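Local coordinates for protein arginine--tRNA ligase (Campylobacter jejuni, PDB 3FNR) that attaches L-arginine to its cognate tRNA(Arg) at the expense of ATP, which is split to AMP and diphosphate, at residues L3-A15 against A364-F378. The protein carries 1 engineered substitution. Sequence-based numbering, arbitrary orientation.
Engineered in segment 3-15: Leu3 (natural residue Ile).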
# COMPACT_ATOMS: atom_id res chain seq x y z
N LEU A 3 9.41 7.64 -36.70
CA LEU A 3 8.21 8.19 -35.99
C LEU A 3 7.81 9.56 -36.51
O LEU A 3 8.66 10.37 -36.91
CB LEU A 3 8.44 8.25 -34.48
CG LEU A 3 8.57 6.94 -33.71
CD1 LEU A 3 8.95 7.23 -32.27
CD2 LEU A 3 7.29 6.11 -33.77
N SER A 4 6.51 9.83 -36.48
CA SER A 4 5.96 11.09 -36.95
C SER A 4 6.07 12.14 -35.86
O SER A 4 5.37 12.07 -34.85
CB SER A 4 4.51 10.93 -37.40
OG SER A 4 3.97 12.16 -37.85
N LYS A 5 6.95 13.12 -36.08
CA LYS A 5 7.12 14.24 -35.16
C LYS A 5 5.89 15.12 -35.12
O LYS A 5 5.56 15.66 -34.06
CB LYS A 5 8.37 15.05 -35.52
CG LYS A 5 9.64 14.46 -34.94
CD LYS A 5 10.70 14.34 -36.01
CE LYS A 5 11.78 15.37 -35.83
NZ LYS A 5 12.63 15.50 -37.05
N THR A 6 5.21 15.25 -36.26
CA THR A 6 3.96 16.01 -36.35
C THR A 6 2.89 15.43 -35.42
O THR A 6 2.23 16.18 -34.69
CB THR A 6 3.39 16.05 -37.80
OG1 THR A 6 4.42 16.44 -38.71
CG2 THR A 6 2.21 17.03 -37.91
N PHE A 7 2.76 14.11 -35.43
CA PHE A 7 1.78 13.40 -34.62
C PHE A 7 2.12 13.50 -33.14
O PHE A 7 1.30 13.94 -32.34
CB PHE A 7 1.67 11.93 -35.05
CG PHE A 7 0.64 11.14 -34.28
CD1 PHE A 7 -0.73 11.32 -34.51
CD2 PHE A 7 1.03 10.20 -33.32
CE1 PHE A 7 -1.68 10.59 -33.80
CE2 PHE A 7 0.08 9.46 -32.60
CZ PHE A 7 -1.28 9.66 -32.84
N LEU A 8 3.35 13.13 -32.79
CA LEU A 8 3.85 13.25 -31.41
C LEU A 8 3.76 14.67 -30.85
O LEU A 8 3.46 14.85 -29.66
CB LEU A 8 5.28 12.73 -31.31
CG LEU A 8 5.58 11.24 -31.58
CD1 LEU A 8 7.08 11.02 -31.60
CD2 LEU A 8 4.91 10.31 -30.56
N ASN A 9 4.01 15.67 -31.69
CA ASN A 9 3.87 17.07 -31.28
C ASN A 9 2.42 17.40 -30.91
O ASN A 9 2.18 18.10 -29.94
CB ASN A 9 4.35 18.03 -32.37
CG ASN A 9 4.32 19.47 -31.93
OD1 ASN A 9 4.90 19.84 -30.90
ND2 ASN A 9 3.64 20.31 -32.70
N GLU A 10 1.47 16.87 -31.68
CA GLU A 10 0.06 17.06 -31.37
C GLU A 10 -0.30 16.45 -30.02
O GLU A 10 -0.99 17.08 -29.22
CB GLU A 10 -0.85 16.55 -32.49
CG GLU A 10 -1.01 17.53 -33.66
CD GLU A 10 -1.13 18.98 -33.22
OE1 GLU A 10 -2.12 19.33 -32.53
OE2 GLU A 10 -0.23 19.78 -33.57
N LEU A 11 0.19 15.23 -29.77
CA LEU A 11 0.04 14.58 -28.47
C LEU A 11 0.70 15.38 -27.35
O LEU A 11 0.15 15.49 -26.25
CB LEU A 11 0.61 13.15 -28.50
CG LEU A 11 -0.11 12.09 -29.34
CD1 LEU A 11 0.49 10.72 -29.06
CD2 LEU A 11 -1.62 12.06 -29.07
N ALA A 12 1.87 15.95 -27.64
CA ALA A 12 2.58 16.81 -26.70
C ALA A 12 1.75 18.04 -26.36
O ALA A 12 1.62 18.41 -25.20
CB ALA A 12 3.94 17.21 -27.23
N ASN A 13 1.15 18.65 -27.38
CA ASN A 13 0.27 19.80 -27.18
C ASN A 13 -0.95 19.48 -26.32
O ASN A 13 -1.34 20.28 -25.49
CB ASN A 13 -0.17 20.39 -28.52
CG ASN A 13 0.88 21.27 -29.16
OD1 ASN A 13 1.78 21.78 -28.48
ND2 ASN A 13 0.77 21.46 -30.46
N GLN A 14 -1.53 18.30 -26.53
CA GLN A 14 -2.69 17.87 -25.75
C GLN A 14 -2.34 17.61 -24.29
O GLN A 14 -3.09 17.98 -23.38
CB GLN A 14 -3.32 16.62 -26.37
CG GLN A 14 -4.03 16.90 -27.69
CD GLN A 14 -4.21 15.66 -28.54
OE1 GLN A 14 -4.28 15.75 -29.78
NE2 GLN A 14 -4.28 14.50 -27.90
N ALA A 15 -1.19 16.97 -24.08
CA ALA A 15 -0.66 16.70 -22.76
C ALA A 15 -0.35 17.98 -22.00
O ALA A 15 -0.69 18.09 -20.82
CB ALA A 15 0.60 15.86 -22.89
N ALA A 364 6.42 25.83 -30.10
CA ALA A 364 7.43 25.04 -30.81
C ALA A 364 6.82 23.77 -31.37
O ALA A 364 5.88 23.23 -30.78
CB ALA A 364 8.57 24.73 -29.89
N ASP A 365 7.33 23.29 -32.50
CA ASP A 365 6.72 22.15 -33.18
C ASP A 365 7.51 20.85 -33.08
O ASP A 365 7.05 19.81 -33.56
CB ASP A 365 6.41 22.49 -34.64
CG ASP A 365 7.63 22.98 -35.41
OD1 ASP A 365 8.77 22.55 -35.12
OD2 ASP A 365 7.44 23.80 -36.33
N LEU A 366 8.70 20.92 -32.48
CA LEU A 366 9.55 19.74 -32.21
C LEU A 366 10.21 19.13 -33.45
O LEU A 366 10.84 18.07 -33.37
CB LEU A 366 8.78 18.67 -31.42
CG LEU A 366 8.74 18.68 -29.88
CD1 LEU A 366 9.07 20.01 -29.26
CD2 LEU A 366 7.40 18.17 -29.38
N GLN A 367 10.09 19.81 -34.59
CA GLN A 367 10.57 19.29 -35.86
C GLN A 367 12.10 19.16 -35.92
O GLN A 367 12.62 18.31 -36.62
CB GLN A 367 10.04 20.15 -37.01
CG GLN A 367 9.69 19.37 -38.27
CD GLN A 367 8.57 18.36 -38.06
OE1 GLN A 367 7.48 18.71 -37.62
NE2 GLN A 367 8.85 17.10 -38.39
N SER A 368 12.80 19.98 -35.14
CA SER A 368 14.27 19.98 -35.15
C SER A 368 14.92 18.91 -34.28
O SER A 368 16.14 18.77 -34.29
CB SER A 368 14.81 21.34 -34.75
OG SER A 368 14.66 21.53 -33.35
N LEU A 369 14.12 18.18 -33.51
CA LEU A 369 14.63 17.12 -32.64
C LEU A 369 15.40 16.04 -33.40
O LEU A 369 14.93 15.54 -34.43
CB LEU A 369 13.47 16.48 -31.87
CG LEU A 369 13.21 16.83 -30.40
CD1 LEU A 369 13.62 18.24 -30.03
CD2 LEU A 369 11.74 16.60 -30.08
N ASN A 370 16.59 15.71 -32.91
CA ASN A 370 17.36 14.60 -33.44
C ASN A 370 16.74 13.27 -32.97
O ASN A 370 15.81 13.29 -32.17
CB ASN A 370 18.86 14.72 -33.06
CG ASN A 370 19.12 14.63 -31.56
OD1 ASN A 370 18.30 14.18 -30.77
ND2 ASN A 370 20.30 15.08 -31.16
N GLN A 371 17.26 12.15 -33.46
CA GLN A 371 16.73 10.82 -33.13
C GLN A 371 16.64 10.56 -31.62
O GLN A 371 15.65 10.01 -31.15
CB GLN A 371 17.55 9.74 -33.81
CG GLN A 371 16.98 8.33 -33.72
CD GLN A 371 15.61 8.21 -34.36
OE1 GLN A 371 15.46 8.34 -35.57
NE2 GLN A 371 14.60 7.93 -33.53
N ASP A 372 17.68 10.97 -30.88
CA ASP A 372 17.70 10.87 -29.42
C ASP A 372 16.59 11.68 -28.77
O ASP A 372 16.03 11.26 -27.77
CB ASP A 372 19.05 11.34 -28.87
CG ASP A 372 20.13 10.28 -28.94
OD1 ASP A 372 21.28 10.62 -29.31
OD2 ASP A 372 19.84 9.10 -28.64
N GLY A 373 16.29 12.85 -29.34
CA GLY A 373 15.22 13.69 -28.84
C GLY A 373 13.85 13.08 -29.13
O GLY A 373 12.95 13.15 -28.29
N VAL A 374 13.69 12.50 -30.33
CA VAL A 374 12.42 11.86 -30.70
C VAL A 374 12.15 10.62 -29.83
O VAL A 374 11.01 10.40 -29.40
CB VAL A 374 12.35 11.50 -32.21
CG1 VAL A 374 11.00 10.87 -32.56
CG2 VAL A 374 12.58 12.75 -33.07
N ASN A 375 13.19 9.83 -29.56
CA ASN A 375 13.06 8.68 -28.65
C ASN A 375 12.59 9.12 -27.27
O ASN A 375 11.70 8.50 -26.70
CB ASN A 375 14.39 7.94 -28.49
CG ASN A 375 14.81 7.18 -29.74
OD1 ASN A 375 14.02 6.97 -30.67
ND2 ASN A 375 16.06 6.74 -29.76
N LEU A 376 13.18 10.19 -26.77
CA LEU A 376 12.87 10.71 -25.44
C LEU A 376 11.47 11.28 -25.41
O LEU A 376 10.77 11.14 -24.41
CB LEU A 376 13.90 11.77 -25.03
CG LEU A 376 13.90 12.28 -23.59
CD1 LEU A 376 14.17 11.17 -22.58
CD2 LEU A 376 14.95 13.38 -23.46
N LEU A 377 11.07 11.92 -26.51
CA LEU A 377 9.71 12.41 -26.70
C LEU A 377 8.72 11.25 -26.67
O LEU A 377 7.73 11.30 -25.94
CB LEU A 377 9.60 13.18 -28.02
CG LEU A 377 8.23 13.59 -28.58
CD1 LEU A 377 7.51 14.54 -27.65
CD2 LEU A 377 8.41 14.24 -29.95
N PHE A 378 9.00 10.21 -27.46
CA PHE A 378 8.17 9.01 -27.47
C PHE A 378 8.07 8.42 -26.07
O PHE A 378 6.97 8.09 -25.62
CB PHE A 378 8.72 7.93 -28.41
CG PHE A 378 7.90 6.66 -28.39
CD1 PHE A 378 6.72 6.56 -29.12
CD2 PHE A 378 8.30 5.57 -27.62
CE1 PHE A 378 5.95 5.39 -29.10
CE2 PHE A 378 7.54 4.40 -27.58
CZ PHE A 378 6.36 4.31 -28.33
O HOH W 1 3.12 22.98 -31.65
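Lys5 lies across the turn formed by Leu366 to Leu369 and packs on it with CB and its tip. Its CB packs against the side-chain amide of Gln367, 3.6 Å from NE2. CG and CD then pass Val374, crossing that side chain at about a right angle, with CD 3.8 Å from CG2. The chain bends at chi2 and again at chi3. These bends carry CE to the backbone carbonyls, 3.5 Å from Leu369 O. NZ gives a 2.8 Å hydrogen bond to Gln367 O, tilted 31° from the carbonyl plane. The ammonium group thus binds within a type I beta turn, which an Asx turn overlaps: Asp365 OD1 accepts from Gln367 N.

The contact joins the N-terminal helix 5-17 to the first part of helix 371-381, in the DALR anticodon-binding domain of this class I synthetase. The two helix segments cross at 44°, and their apolar faces meet beside the turn. Leu8 CB sits 3.7 Å from Leu377 CD2, while Leu8 CD1 reaches Val374 CG1. Leu377 also packs on Leu431 and Leu434 of helix 425-445. Leu3, an engineered residue, puts CD1 3.9 Å from Phe378 CD1.

Just ahead of the turn, Asn9 CG stands anti to the backbone N (chi1 -175°), which lays the amide over Asp365 O. OD1 is 3.4 Å from Leu366 CD2 and accepts from Lys430 of helix 425-445. The same lysine bonds to Ala364 O and Asn13 OD1. One water accepts from Asn9 ND2 and Asn13 ND2 and donates to Ala364 O.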